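Local coordinates for protein CpuTA1 (Curtobacterium pusillum, PDB 5K3W) that binds pyridoxal-5'-phosphate and belongs to the class IV aminotransferase family, with two chains in its assembly, at residues 102-105 and 106-110. Residues are numbered along the deposited sequence; the frame is centred on the assembly and turned at random.
Sequences ADYR and SRNGD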
ATOM      1  N   ALA A 102       4.821 -17.321  23.858  1.00 21.30           N
ATOM      2  CA  ALA A 102       5.343 -17.783  25.132  1.00 20.44           C
ATOM      3  C   ALA A 102       5.767 -16.604  25.993  1.00 24.45           C
ATOM      4  O   ALA A 102       5.447 -16.555  27.188  1.00 22.79           O
ATOM      5  CB  ALA A 102       6.507 -18.759  24.903  1.00 13.30           C
ATOM      6  N   ASP A 103       6.464 -15.628  25.396  1.00 20.56           N
ATOM      7  CA  ASP A 103       6.943 -14.491  26.176  1.00 23.36           C
ATOM      8  C   ASP A 103       5.795 -13.602  26.639  1.00 22.82           C
ATOM      9  O   ASP A 103       5.800 -13.110  27.775  1.00 29.31           O
ATOM     10  CB  ASP A 103       7.938 -13.665  25.372  1.00 19.18           C
ATOM     11  CG  ASP A 103       8.353 -12.412  26.107  1.00 23.86           C
ATOM     12  OD1 ASP A 103       9.328 -12.480  26.890  1.00 22.13           O
ATOM     13  OD2 ASP A 103       7.688 -11.363  25.920  1.00 25.26           O
ATOM     14  N   TYR A 104       4.812 -13.371  25.775  1.00 17.92           N
ATOM     15  CA  TYR A 104       3.659 -12.591  26.195  1.00 21.95           C
ATOM     16  C   TYR A 104       2.995 -13.220  27.414  1.00 22.51           C
ATOM     17  O   TYR A 104       2.668 -12.527  28.380  1.00 21.45           O
ATOM     18  CB  TYR A 104       2.656 -12.455  25.049  1.00 17.02           C
ATOM     19  CG  TYR A 104       1.523 -11.529  25.407  1.00 20.96           C
ATOM     20  CD1 TYR A 104       0.425 -11.998  26.135  1.00 16.34           C
ATOM     21  CD2 TYR A 104       1.562 -10.171  25.053  1.00 17.67           C
ATOM     22  CE1 TYR A 104      -0.608 -11.159  26.487  1.00 19.72           C
ATOM     23  CE2 TYR A 104       0.523  -9.318  25.398  1.00 20.23           C
ATOM     24  CZ  TYR A 104      -0.560  -9.819  26.117  1.00 24.27           C
ATOM     25  OH  TYR A 104      -1.597  -8.994  26.476  1.00 19.98           O
ATOM     26  N   ARG A 105       2.786 -14.537  27.392  1.00 22.58           N
ATOM     27  CA  ARG A 105       2.051 -15.164  28.482  1.00 23.19           C
ATOM     28  C   ARG A 105       2.888 -15.266  29.749  1.00 20.59           C
ATOM     29  O   ARG A 105       2.344 -15.207  30.855  1.00 17.68           O
ATOM     30  CB  ARG A 105       1.539 -16.542  28.050  1.00 22.60           C
ATOM     31  CG  ARG A 105       0.319 -16.461  27.134  1.00 30.88           C
ATOM     32  CD  ARG A 105       0.235 -17.631  26.157  1.00 37.06           C
ATOM     33  NE  ARG A 105       0.032 -18.912  26.828  1.00 27.80           N
ATOM     34  CZ  ARG A 105      -1.136 -19.311  27.319  1.00 36.50           C
ATOM     35  NH1 ARG A 105      -2.197 -18.527  27.216  1.00 37.47           N
ATOM     36  NH2 ARG A 105      -1.244 -20.485  27.925  1.00 41.86           N
ATOM     37  N   SER A 106       4.201 -15.404  29.628  1.00 19.35           N
ATOM     38  CA  SER A 106       4.982 -15.554  30.845  1.00 23.94           C
ATOM     39  C   SER A 106       5.040 -14.245  31.615  1.00 29.61           C
ATOM     40  O   SER A 106       5.178 -14.261  32.844  1.00 30.53           O
ATOM     41  CB  SER A 106       6.388 -16.073  30.533  1.00 20.30           C
ATOM     42  OG  SER A 106       7.182 -15.075  29.945  1.00 24.79           O
ATOM     43  N   ARG A 107       4.908 -13.112  30.920  1.00 25.13           N
ATOM     44  CA  ARG A 107       4.864 -11.804  31.565  1.00 22.71           C
ATOM     45  C   ARG A 107       3.454 -11.383  31.954  1.00 18.91           C
ATOM     46  O   ARG A 107       3.256 -10.820  33.036  1.00 19.71           O
ATOM     47  CB  ARG A 107       5.466 -10.736  30.644  1.00 24.05           C
ATOM     48  CG  ARG A 107       6.947 -10.885  30.409  1.00 16.43           C
ATOM     49  CD  ARG A 107       7.475  -9.774  29.518  1.00 24.61           C
ATOM     50  NE  ARG A 107       6.810  -9.718  28.218  1.00 22.02           N
ATOM     51  CZ  ARG A 107       5.957  -8.768  27.857  1.00 21.68           C
ATOM     52  NH1 ARG A 107       5.665  -7.781  28.693  1.00 24.25           N
ATOM     53  NH2 ARG A 107       5.408  -8.793  26.659  1.00 18.59           N
ATOM     54  N   ASN A 108       2.469 -11.624  31.091  1.00 19.20           N
ATOM     55  CA  ASN A 108       1.117 -11.108  31.287  1.00 21.88           C
ATOM     56  C   ASN A 108       0.137 -12.161  31.766  1.00 17.23           C
ATOM     57  O   ASN A 108      -1.036 -11.839  31.969  1.00 22.47           O
ATOM     58  CB  ASN A 108       0.599 -10.482  29.986  1.00 15.57           C
ATOM     59  CG  ASN A 108       1.511  -9.400  29.479  1.00 19.18           C
ATOM     60  OD1 ASN A 108       1.691  -8.384  30.139  1.00 27.42           O
ATOM     61  ND2 ASN A 108       2.117  -9.614  28.315  1.00 20.39           N
ATOM     62  N   GLY A 109       0.595 -13.395  31.971  1.00 24.10           N
ATOM     63  CA  GLY A 109      -0.269 -14.528  32.241  1.00 20.71           C
ATOM     64  C   GLY A 109      -1.046 -14.904  30.994  1.00 27.35           C
ATOM     65  O   GLY A 109      -0.832 -14.374  29.905  1.00 30.84           O
ATOM     66  N   ASP A 110      -1.966 -15.842  31.162  1.00 36.22           N
ATOM     67  CA  ASP A 110      -2.890 -16.127  30.079  1.00 41.51           C
ATOM     68  C   ASP A 110      -4.232 -15.459  30.372  1.00 40.58           C
ATOM     69  O   ASP A 110      -4.367 -14.640  31.289  1.00 43.88           O
ATOM     70  CB  ASP A 110      -3.022 -17.633  29.826  1.00 35.05           C
ATOM     71  CG  ASP A 110      -3.280 -18.435  31.084  1.00 55.09           C
ATOM     72  OD1 ASP A 110      -4.088 -17.990  31.939  1.00 61.46           O
ATOM     73  OD2 ASP A 110      -2.682 -19.534  31.195  1.00 35.87           O
TER
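Tyr-104 O takes two donors from Asn-108, four residues on. The backbone N of Asn-108 lies 2.9 Å from Tyr-104 O, in a regular helical bond. The side-chain ND2 of Asn-108 also reaches Tyr-104 O, but that bond is weak. The amide turns back this way because Asn-108 CG stands beside its own backbone N (chi1 -56°). ND2 then sits over the centre of one face of the Tyr-104 ring, 3.2 Å above its plane. Amide and ring planes are 48° apart, and Asn-108 CB makes an off-centre CH-pi contact with the same ring. ND2 also donates to Arg-3 O.

One residue back along the helix, Asp-103 and Arg-107 form a salt bridge, with Arg-107 NE 3.0 Å from Asp-103 OD2. The oxygen lies near the guanidinium plane, at its edge, whereas NE meets the carboxylate from above its plane. The arginine chain bends at chi3 (-58°), which carries NE back over the preceding turn. Thr-5 OG1 bonds both Asp-103 OD2 and Arg-107 NH2, and NH2 also donates to Arg-3 O.

Ser-106 OG donates to Asp-103 O at 3.2 Å. Arg-107 N bonds Asp-103 O from the same face of its plane.

Gly-109 leaves the helix with positive phi, and its N makes a weak bond to Arg-105 O. Beyond it, Arg-105 NH2 and Asp-110 OD2 are 3.7 Å apart, a long pairing of charges only.

Residues 102-108 form the last turns of helix 90-108, at the chain surface, and Gly-109 and Asp-110 lead out of it. Here 3-aminobenzoic acid lies about 4 Å from the Asn-108 side chain. Tyr-104 is buried against Val-136, Asp-137 and Glu-138 of strand 131-138. Thr-5 starts strand 5-9, the neighbour of strand 131-138 in the antiparallel sheet, and Arg-3 lies just before it.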